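Local coordinates for glutathione S-transferase (Bombyx mori, PDB 5ZFG), which metabolises the insecticide diazinon, probably as a glutathione transferase that conjugates glutathione to electrophilic compounds, at residues Asn154-Thr157 / Ile158-Pro162; Trp186-Asp189 / Phe190-Lys193; Cys100-Leu103 / Ser104-Ala108. All blocks are in the same frame, centred on the assembly; numbering follows the deposited sequence. Where two conformers were deposited one is given.

Contact 1: residues Asn154-Thr157 / Ile158-Pro162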
ATOM      1  N   ASN B 154       6.965  12.789  15.926  1.00 21.75           N
ATOM      2  CA  ASN B 154       6.444  13.751  16.885  1.00 23.93           C
ATOM      3  C   ASN B 154       5.826  14.961  16.215  1.00 27.11           C
ATOM      4  O   ASN B 154       5.514  15.941  16.903  1.00 22.41           O
ATOM      5  CB  ASN B 154       7.549  14.187  17.845  1.00 24.13           C
ATOM      6  CG  ASN B 154       7.645  13.282  19.043  1.00 29.75           C
ATOM      7  OD1 ASN B 154       6.624  12.790  19.548  1.00 22.47           O
ATOM      8  ND2 ASN B 154       8.866  13.045  19.508  1.00 36.08           N
ATOM      9  N   HIS B 155       5.658  14.907  14.895  1.00 21.45           N
ATOM     10  CA  HIS B 155       4.946  15.915  14.130  1.00 17.77           C
ATOM     11  C   HIS B 155       4.023  15.212  13.142  1.00 18.04           C
ATOM     12  O   HIS B 155       4.191  14.024  12.843  1.00 14.76           O
ATOM     13  CB  HIS B 155       5.911  16.842  13.382  1.00 18.08           C
ATOM     14  CG  HIS B 155       6.763  16.134  12.380  1.00 18.46           C
ATOM     15  ND1 HIS B 155       8.021  15.656  12.676  1.00 26.65           N
ATOM     16  CD2 HIS B 155       6.533  15.813  11.085  1.00 17.16           C
ATOM     17  CE1 HIS B 155       8.531  15.074  11.605  1.00 19.60           C
ATOM     18  NE2 HIS B 155       7.648  15.156  10.626  1.00 21.93           N
ATOM     19  N   LEU B 156       3.055  15.973  12.635  1.00 19.74           N
ATOM     20  CA  LEU B 156       2.100  15.459  11.654  1.00 19.05           C
ATOM     21  C   LEU B 156       2.805  15.042  10.365  1.00 13.30           C
ATOM     22  O   LEU B 156       3.713  15.730   9.885  1.00 12.96           O
ATOM     23  CB  LEU B 156       1.045  16.528  11.347  1.00 16.16           C
ATOM     24  CG  LEU B 156      -0.199  16.094  10.553  1.00 11.57           C
ATOM     25  CD1 LEU B 156      -1.150  15.292  11.420  1.00 13.36           C
ATOM     26  CD2 LEU B 156      -0.915  17.275   9.906  1.00 16.85           C
ATOM     27  N   THR B 157       2.402  13.884   9.815  1.00 10.60           N
ATOM     28  CA  THR B 157       2.884  13.435   8.508  1.00  8.27           C
ATOM     29  C   THR B 157       1.702  12.922   7.688  1.00  5.30           C
ATOM     30  O   THR B 157       0.591  12.760   8.199  1.00  9.05           O
ATOM     31  CB  THR B 157       3.946  12.328   8.612  1.00  7.69           C
ATOM     32  OG1 THR B 157       3.363  11.153   9.181  1.00  8.33           O
ATOM     33  CG2 THR B 157       5.150  12.760   9.465  1.00 12.28           C
ATOM     34  N   ILE B 158       1.946  12.637   6.401  1.00  8.22           N
ATOM     35  CA  ILE B 158       0.867  12.085   5.579  1.00  7.69           C
ATOM     36  C   ILE B 158       0.384  10.740   6.114  1.00  8.06           C
ATOM     37  O   ILE B 158      -0.711  10.307   5.764  1.00  8.20           O
ATOM     38  CB  ILE B 158       1.254  11.943   4.081  1.00  5.33           C
ATOM     39  CG1 ILE B 158       2.501  11.068   3.867  1.00  7.76           C
ATOM     40  CG2 ILE B 158       1.381  13.325   3.387  1.00  5.78           C
ATOM     41  CD1 ILE B 158       2.791  10.800   2.371  1.00  5.36           C
ATOM     42  N   ALA B 159       1.181  10.055   6.942  1.00  4.92           N
ATOM     43  CA  ALA B 159       0.715   8.800   7.528  1.00  5.34           C
ATOM     44  C   ALA B 159      -0.477   9.022   8.452  1.00  7.85           C
ATOM     45  O   ALA B 159      -1.290   8.110   8.647  1.00  5.73           O
ATOM     46  CB  ALA B 159       1.858   8.124   8.291  1.00  8.33           C
ATOM     47  N   ASP B 160      -0.616  10.228   9.009  1.00  9.11           N
ATOM     48  CA  ASP B 160      -1.693  10.469   9.961  1.00  8.36           C
ATOM     49  C   ASP B 160      -3.067  10.489   9.295  1.00  6.58           C
ATOM     50  O   ASP B 160      -4.027   9.963   9.861  1.00  8.73           O
ATOM     51  CB  ASP B 160      -1.449  11.779  10.697  1.00  8.74           C
ATOM     52  CG  ASP B 160      -0.346  11.655  11.697  1.00  6.37           C
ATOM     53  OD1 ASP B 160      -0.584  10.972  12.720  1.00 11.95           O
ATOM     54  OD2 ASP B 160       0.761  12.179  11.435  1.00 10.61           O
ATOM     55  N   PHE B 161      -3.182  11.099   8.113  1.00  6.92           N
ATOM     56  CA  PHE B 161      -4.506  11.325   7.530  1.00  4.53           C
ATOM     57  C   PHE B 161      -5.271  10.037   7.278  1.00  8.93           C
ATOM     58  O   PHE B 161      -6.440   9.958   7.694  1.00  6.65           O
ATOM     59  CB  PHE B 161      -4.418  12.164   6.245  1.00  5.56           C
ATOM     60  CG  PHE B 161      -3.736  13.482   6.425  1.00  6.56           C
ATOM     61  CD1 PHE B 161      -4.129  14.358   7.434  1.00  7.30           C
ATOM     62  CD2 PHE B 161      -2.683  13.843   5.590  1.00  8.94           C
ATOM     63  CE1 PHE B 161      -3.466  15.573   7.613  1.00  8.03           C
ATOM     64  CE2 PHE B 161      -2.026  15.061   5.746  1.00  7.82           C
ATOM     65  CZ  PHE B 161      -2.421  15.926   6.767  1.00  9.55           C
ATOM     66  N   PRO B 162      -4.710   9.002   6.630  1.00  7.12           N
ATOM     67  CA  PRO B 162      -5.512   7.787   6.436  1.00  7.73           C
ATOM     68  C   PRO B 162      -5.913   7.151   7.752  1.00  4.59           C
ATOM     69  O   PRO B 162      -7.056   6.684   7.876  1.00  7.55           O
ATOM     70  CB  PRO B 162      -4.587   6.886   5.586  1.00  7.33           C
ATOM     71  CG  PRO B 162      -3.663   7.875   4.884  1.00  8.96           C
ATOM     72  CD  PRO B 162      -3.416   8.910   5.936  1.00  7.13           C
TER
HETATM   73  O   HOH W   1       3.161  11.342  11.905  1.00 11.48           O

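Contact 2: residues Trp186-Asp189 / Phe190-Lys193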
ATOM      1  N   TRP B 186      -4.233  10.832  20.564  1.00 17.56           N
ATOM      2  CA  TRP B 186      -3.759  11.258  19.246  1.00 17.06           C
ATOM      3  C   TRP B 186      -4.910  11.765  18.383  1.00 13.47           C
ATOM      4  O   TRP B 186      -4.818  12.834  17.760  1.00 14.27           O
ATOM      5  CB  TRP B 186      -3.038  10.082  18.576  1.00 16.62           C
ATOM      6  CG  TRP B 186      -3.001  10.081  17.066  1.00 10.71           C
ATOM      7  CD1 TRP B 186      -2.137  10.763  16.268  1.00 16.23           C
ATOM      8  CD2 TRP B 186      -3.836   9.310  16.189  1.00 11.75           C
ATOM      9  NE1 TRP B 186      -2.393  10.489  14.944  1.00 15.68           N
ATOM     10  CE2 TRP B 186      -3.430   9.598  14.870  1.00 12.80           C
ATOM     11  CE3 TRP B 186      -4.888   8.413  16.391  1.00 12.69           C
ATOM     12  CZ2 TRP B 186      -4.032   9.012  13.761  1.00 11.22           C
ATOM     13  CZ3 TRP B 186      -5.497   7.846  15.288  1.00 14.80           C
ATOM     14  CH2 TRP B 186      -5.065   8.150  13.985  1.00 10.54           C
ATOM     15  N   TYR B 187      -6.001  11.003  18.336  1.00 12.74           N
ATOM     16  CA  TYR B 187      -7.152  11.354  17.511  1.00 12.34           C
ATOM     17  C   TYR B 187      -7.764  12.676  17.960  1.00 18.38           C
ATOM     18  O   TYR B 187      -8.045  13.562  17.141  1.00 11.48           O
ATOM     19  CB  TYR B 187      -8.167  10.213  17.587  1.00  8.06           C
ATOM     20  CG  TYR B 187      -9.448  10.379  16.813  1.00 14.69           C
ATOM     21  CD1 TYR B 187      -9.494  10.204  15.430  1.00 12.15           C
ATOM     22  CD2 TYR B 187     -10.629  10.668  17.474  1.00 17.00           C
ATOM     23  CE1 TYR B 187     -10.697  10.327  14.737  1.00 12.37           C
ATOM     24  CE2 TYR B 187     -11.807  10.795  16.803  1.00 13.10           C
ATOM     25  CZ  TYR B 187     -11.850  10.633  15.441  1.00 16.17           C
ATOM     26  OH  TYR B 187     -13.057  10.764  14.802  1.00 12.39           O
ATOM     27  N   ASN B 188      -7.948  12.843  19.271  1.00 17.28           N
ATOM     28  CA  ASN B 188      -8.560  14.077  19.753  1.00 19.14           C
ATOM     29  C   ASN B 188      -7.598  15.259  19.714  1.00 17.94           C
ATOM     30  O   ASN B 188      -8.034  16.386  19.456  1.00 19.86           O
ATOM     31  CB  ASN B 188      -9.117  13.862  21.159  1.00 20.37           C
ATOM     32  CG  ASN B 188     -10.420  13.098  21.135  1.00 20.14           C
ATOM     33  OD1 ASN B 188     -11.457  13.638  20.755  1.00 27.59           O
ATOM     34  ND2 ASN B 188     -10.370  11.820  21.509  1.00 21.38           N
ATOM     35  N   ASP B 189      -6.301  15.034  19.951  1.00 18.91           N
ATOM     36  CA  ASP B 189      -5.328  16.109  19.771  1.00 21.96           C
ATOM     37  C   ASP B 189      -5.304  16.610  18.331  1.00 24.61           C
ATOM     38  O   ASP B 189      -5.055  17.800  18.087  1.00 17.43           O
ATOM     39  CB  ASP B 189      -3.923  15.642  20.163  1.00 23.44           C
ATOM     40  CG  ASP B 189      -3.706  15.598  21.668  1.00 28.15           C
ATOM     41  OD1 ASP B 189      -4.624  15.955  22.442  1.00 29.54           O
ATOM     42  OD2 ASP B 189      -2.601  15.185  22.070  1.00 34.54           O
ATOM     43  N   PHE B 190      -5.539  15.718  17.363  1.00 18.51           N
ATOM     44  CA  PHE B 190      -5.553  16.140  15.966  1.00 18.71           C
ATOM     45  C   PHE B 190      -6.644  17.177  15.723  1.00 17.56           C
ATOM     46  O   PHE B 190      -6.410  18.194  15.050  1.00 16.81           O
ATOM     47  CB  PHE B 190      -5.736  14.921  15.055  1.00 17.63           C
ATOM     48  CG  PHE B 190      -5.894  15.266  13.601  1.00 16.77           C
ATOM     49  CD1 PHE B 190      -4.780  15.503  12.802  1.00 14.90           C
ATOM     50  CD2 PHE B 190      -7.159  15.350  13.028  1.00 15.81           C
ATOM     51  CE1 PHE B 190      -4.927  15.827  11.447  1.00 12.40           C
ATOM     52  CE2 PHE B 190      -7.314  15.675  11.684  1.00 11.66           C
ATOM     53  CZ  PHE B 190      -6.191  15.914  10.895  1.00  9.63           C
ATOM     54  N   LYS B 191      -7.834  16.945  16.277  1.00 13.86           N
ATOM     55  CA  LYS B 191      -8.934  17.889  16.105  1.00 19.04           C
ATOM     56  C   LYS B 191      -8.572  19.269  16.635  1.00 17.56           C
ATOM     57  O   LYS B 191      -8.921  20.286  16.026  1.00 21.27           O
ATOM     58  CB  LYS B 191     -10.185  17.379  16.817  1.00 20.54           C
ATOM     59  CG  LYS B 191     -10.676  16.004  16.394  1.00 17.41           C
ATOM     60  CD  LYS B 191     -12.089  15.783  16.931  1.00 17.45           C
ATOM     61  CE  LYS B 191     -12.489  14.318  16.889  1.00 19.20           C
ATOM     62  NZ  LYS B 191     -13.948  14.127  17.075  1.00 22.07           N
ATOM     63  N   VAL B 192      -7.885  19.322  17.778  1.00 22.90           N
ATOM     64  CA  VAL B 192      -7.619  20.601  18.432  1.00 25.23           C
ATOM     65  C   VAL B 192      -6.460  21.324  17.760  1.00 28.21           C
ATOM     66  O   VAL B 192      -6.501  22.545  17.569  1.00 21.25           O
ATOM     67  CB  VAL B 192      -7.359  20.369  19.932  1.00 23.15           C
ATOM     68  CG1 VAL B 192      -6.971  21.673  20.624  1.00 37.57           C
ATOM     69  CG2 VAL B 192      -8.588  19.772  20.582  1.00 26.80           C
ATOM     70  N   LYS B 193      -5.415  20.586  17.383  1.00 17.70           N
ATOM     71  CA  LYS B 193      -4.252  21.208  16.770  1.00 19.85           C
ATOM     72  C   LYS B 193      -4.498  21.592  15.313  1.00 24.81           C
ATOM     73  O   LYS B 193      -3.882  22.547  14.822  1.00 23.30           O
ATOM     74  CB  LYS B 193      -3.053  20.267  16.878  1.00 23.72           C
ATOM     75  CG  LYS B 193      -2.660  19.939  18.311  1.00 36.64           C
ATOM     76  CD  LYS B 193      -1.697  20.978  18.875  1.00 47.50           C
ATOM     77  CE  LYS B 193      -1.575  20.872  20.393  1.00 52.19           C
ATOM     78  NZ  LYS B 193      -2.759  21.437  21.103  1.00 44.56           N
TER
HETATM   79  O   HOH W   2     -13.709  13.491  19.880  1.00 31.03           O

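Contact 3: residues Cys100-Leu103 / Ser104-Ala108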
ATOM      1  N   CYS B 100       0.983   1.782   4.404  1.00  5.88           N
ATOM      2  CA  CYS B 100       0.685   0.403   4.025  1.00  5.21           C
ATOM      3  C   CYS B 100      -0.208  -0.276   5.057  1.00  4.20           C
ATOM      4  O   CYS B 100      -1.137  -1.009   4.700  1.00  6.87           O
ATOM      5  CB  CYS B 100       1.988  -0.391   3.864  1.00  4.30           C
ATOM      6  SG  CYS B 100       2.971   0.074   2.422  1.00  9.40           S
ATOM      7  N   PHE B 101       0.082  -0.042   6.344  1.00  4.11           N
ATOM      8  CA  PHE B 101      -0.677  -0.644   7.441  1.00  4.33           C
ATOM      9  C   PHE B 101      -2.133  -0.195   7.403  1.00  6.58           C
ATOM     10  O   PHE B 101      -3.043  -0.999   7.612  1.00  7.83           O
ATOM     11  CB  PHE B 101      -0.015  -0.266   8.777  1.00  5.86           C
ATOM     12  CG  PHE B 101      -0.887  -0.514  10.011  1.00  6.53           C
ATOM     13  CD1 PHE B 101      -1.254  -1.791  10.366  1.00  9.01           C
ATOM     14  CD2 PHE B 101      -1.290   0.548  10.820  1.00  7.06           C
ATOM     15  CE1 PHE B 101      -2.047  -2.033  11.496  1.00  9.15           C
ATOM     16  CE2 PHE B 101      -2.087   0.324  11.955  1.00  9.25           C
ATOM     17  CZ  PHE B 101      -2.460  -0.973  12.288  1.00 10.08           C
ATOM     18  N   ASN B 102      -2.379   1.076   7.086  1.00  5.61           N
ATOM     19  CA  ASN B 102      -3.769   1.502   6.942  1.00  5.51           C
ATOM     20  C   ASN B 102      -4.451   0.792   5.784  1.00  4.80           C
ATOM     21  O   ASN B 102      -5.589   0.324   5.913  1.00  7.76           O
ATOM     22  CB  ASN B 102      -3.873   3.016   6.745  1.00  3.90           C
ATOM     23  CG  ASN B 102      -5.312   3.465   6.762  1.00  7.08           C
ATOM     24  OD1 ASN B 102      -5.932   3.482   7.819  1.00  8.14           O
ATOM     25  ND2 ASN B 102      -5.867   3.796   5.592  1.00  5.40           N
ATOM     26  N   LEU B 103      -3.775   0.705   4.644  1.00  5.14           N
ATOM     27  CA  LEU B 103      -4.368   0.102   3.454  1.00  6.11           C
ATOM     28  C   LEU B 103      -4.577  -1.395   3.633  1.00 10.17           C
ATOM     29  O   LEU B 103      -5.634  -1.930   3.263  1.00 11.23           O
ATOM     30  CB  LEU B 103      -3.470   0.365   2.240  1.00  8.02           C
ATOM     31  CG  LEU B 103      -3.805  -0.328   0.905  1.00  8.53           C
ATOM     32  CD1 LEU B 103      -5.211   0.012   0.426  1.00 12.94           C
ATOM     33  CD2 LEU B 103      -2.799   0.057  -0.170  1.00 13.15           C
ATOM     34  N   SER B 104      -3.584  -2.078   4.205  1.00  7.23           N
ATOM     35  CA  SER B 104      -3.610  -3.539   4.254  1.00  9.19           C
ATOM     36  C   SER B 104      -4.463  -4.087   5.387  1.00  9.98           C
ATOM     37  O   SER B 104      -4.981  -5.206   5.269  1.00 12.03           O
ATOM     38  CB  SER B 104      -2.197  -4.092   4.416  1.00  6.92           C
ATOM     39  OG  SER B 104      -1.716  -3.917   5.746  1.00  9.63           O
ATOM     40  N   SER B 105      -4.611  -3.347   6.488  1.00  7.53           N
ATOM     41  CA  SER B 105      -5.136  -3.930   7.721  0.69  9.58           C
ATOM     42  C   SER B 105      -6.103  -3.013   8.468  1.00 11.05           C
ATOM     43  O   SER B 105      -7.253  -3.378   8.737  1.00 10.95           O
ATOM     44  CB  SER B 105      -3.969  -4.303   8.646  0.69 12.94           C
ATOM     45  OG  SER B 105      -2.973  -5.037   7.944  0.69 13.09           O
ATOM     46  N   TYR B 106      -5.623  -1.824   8.847  1.00  7.73           N
ATOM     47  CA  TYR B 106      -6.382  -0.974   9.765  1.00  8.68           C
ATOM     48  C   TYR B 106      -7.697  -0.530   9.139  1.00  8.49           C
ATOM     49  O   TYR B 106      -8.774  -0.772   9.694  1.00  8.78           O
ATOM     50  CB  TYR B 106      -5.543   0.240  10.182  1.00  9.68           C
ATOM     51  CG  TYR B 106      -6.077   1.061  11.356  1.00  9.06           C
ATOM     52  CD1 TYR B 106      -5.900   0.639  12.676  1.00  9.47           C
ATOM     53  CD2 TYR B 106      -6.720   2.282  11.143  1.00 10.75           C
ATOM     54  CE1 TYR B 106      -6.355   1.412  13.753  1.00 11.56           C
ATOM     55  CE2 TYR B 106      -7.177   3.057  12.210  1.00 12.33           C
ATOM     56  CZ  TYR B 106      -6.998   2.617  13.510  1.00 14.34           C
ATOM     57  OH  TYR B 106      -7.464   3.400  14.554  1.00 11.18           O
ATOM     58  N   TYR B 107      -7.625   0.138   7.985  1.00  7.75           N
ATOM     59  CA  TYR B 107      -8.849   0.534   7.287  1.00  7.96           C
ATOM     60  C   TYR B 107      -9.635  -0.686   6.808  1.00 11.40           C
ATOM     61  O   TYR B 107     -10.872  -0.695   6.854  1.00  9.72           O
ATOM     62  CB  TYR B 107      -8.490   1.465   6.122  1.00  6.81           C
ATOM     63  CG  TYR B 107      -9.665   2.057   5.391  1.00 12.22           C
ATOM     64  CD1 TYR B 107     -10.746   2.581   6.087  1.00 12.50           C
ATOM     65  CD2 TYR B 107      -9.686   2.101   3.999  1.00 14.37           C
ATOM     66  CE1 TYR B 107     -11.837   3.130   5.404  1.00 13.68           C
ATOM     67  CE2 TYR B 107     -10.754   2.666   3.309  1.00 17.06           C
ATOM     68  CZ  TYR B 107     -11.831   3.171   4.018  1.00 15.03           C
ATOM     69  OH  TYR B 107     -12.893   3.732   3.336  1.00 16.34           O
ATOM     70  N   ALA B 108      -8.935  -1.736   6.369  1.00  8.16           N
ATOM     71  CA  ALA B 108      -9.605  -2.932   5.866  1.00 10.80           C
ATOM     72  C   ALA B 108     -10.496  -3.553   6.934  1.00 10.82           C
ATOM     73  O   ALA B 108     -11.658  -3.884   6.667  1.00 12.67           O
ATOM     74  CB  ALA B 108      -8.566  -3.943   5.383  1.00 16.19           C
TER

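Contact 1: residues Asn154-Thr157 / Ile158-Pro162
D160 holds T157 with both its backbone and its carboxylate. The amide of T157 sends a nearly straight bond (2.9 Å, 171°) to D160 OD2, meeting that oxygen close to the direction of its C-O bond. In return D160 N donates to T157 O at 2.9 Å, approaching from above the carbonyl plane. The T157 hydroxyl, OG1, takes a weak bond from A159 N at 3.3 Å: chi1 of 65° sets OG1 between the backbone N and the carbonyl carbon, turned to the first turn of the helix. A water joins the group, accepting from T157 OG1 and donating to H155 O and, at 2.6 Å, to D160 OD2. T157 and D160 thus form a capping box at the start of helix 160-172, with the threonine hydroxyl in its weaker half. Beside it L156, just before the capping threonine, places CD2 3.7 Å from CZ of the F161 ring, a hydrophobic staple; box and staple together are a known feature of this helix in the GST fold. The other branch, L156 CD1, lies 3.6 Å from D160 CB, packing against the stem of the aspartate. In the second shell, D160 OD1 accepts from A151 N and from the indole NE1 of W186, so both carboxylate oxygens are engaged; the helix start probably favours its negative charge. Replacing D160 by alanine would probably leave T157 N, A151 N and the W186 indole without their acceptor, and the water without one of its anchors. Around this, I158 packs on L71 and C75 of helix 67-78, and T157 on V95 of helix 89-114.

Contact 2: residues Trp186-Asp189 / Phe190-Lys193
K191 and Y187, one helical turn apart, make the main side-chain contact. The lysine chain is extended beyond CG and crosses the tyrosine obliquely, so that its CE methylene rests 3.6 Å from Y187 CE2, while NZ is carried on to the phenol end, 4.2 Å from Y187 OH. The tyrosine reaches this position with CG anti to the backbone N (chi1 179°), which brings CE2 up to the lysine CE. N188 runs beside K191 and points the same way, its amide nitrogen ND2 turned back to H184 O.

Among the backbone bonds, two are firm: F190 N to W186 O at 3.0 Å and K193 N to D189 O at 2.9 Å, the latter fairly straight at 165°. Between them, K191 N to Y187 O is weak at 3.5 Å, as is V192 N to N188 O. Most are i to i+4 bonds of the last turns of helix 181-193; F190 N and V192 N also make weak i+3 bonds, to Y187 O and D189 O. Aliphatic carbons crowd the same carbonyls, with K193 CG 3.2 Å from D189 O and F190 CB 3.4 Å from Y187 O.

Charged and polar ends are answered largely elsewhere. D189 OD1 and K193 NZ stay 5.9 Å apart, too far for a salt bridge. E171 of helix 160-172 collects both ends of the main pair: OE1 bonds Y187 OH and forms a salt bridge with K191 NZ. One carboxylate oxygen thus receives both the phenol and the ammonium, which probably keeps E171 ionised and fixes the lysine chain against the ring.

Contact 3: residues Cys100-Leu103 / Ser104-Ala108
F101 O is the acceptor on which this stretch of helix 89-114 turns. It takes two backbone donors, S105 N at 3.0 Å and Y106 N also at 3.0 Å, the second almost straight (173°). Before it, C100 O receives S104 N at 2.7 Å in the ordinary i to i+4 pattern; after it, N102 O receives Y107 N at 2.9 Å, in the carbonyl plane and on a lone pair. The bonds to Y106 and Y107 span five residues, so the chain widens here into a pi-type turn, a single-residue swelling in an otherwise alpha-helical rod.

The wider turn also brings Y106 against F101. With CG turned anti to the backbone N (chi1 165°), F101 lays its ring where Y106 CB meets one face, 4.1 Å from the centroid, in a CH-pi contact. The two rings themselves meet obliquely, planes at 45°, with F101 CZ 3.8 Å from Y106 CD1.

Two side-chain hydroxyls find partners beyond the turn. Y106 OH is hydrogen-bonded to T167 OG1, and S104 OG to E66 OE2 of the second subunit. Among the neighbouring helices, Y106 reaches between helices 126-146 and 160-172, Y107 packs on P12 and P13 at the start of helix 12-23, and L103 meets L103 of the second subunit across the dimer interface.

Along the chain contact 3 comes first, on helix 89-114, then contact 1 at the start of helix 160-172 and contact 2 on helix 181-193; all belong to the helical C-terminal part of the GST fold. Contact 1 is the middle member, its centre about 12 Å from that of contact 2 and about 15 Å from that of contact 3. Toward contact 2 it packs L156 and F161 on F190, besides the D160-W186 hydrogen bond; toward contact 3, P162 touches N102. Contacts 2 and 3 do not touch, their centres being about 21 Å apart. Helix 160-172 therefore links the outlying helix 181-193 to helix 89-114, where contact 3 meets the second subunit.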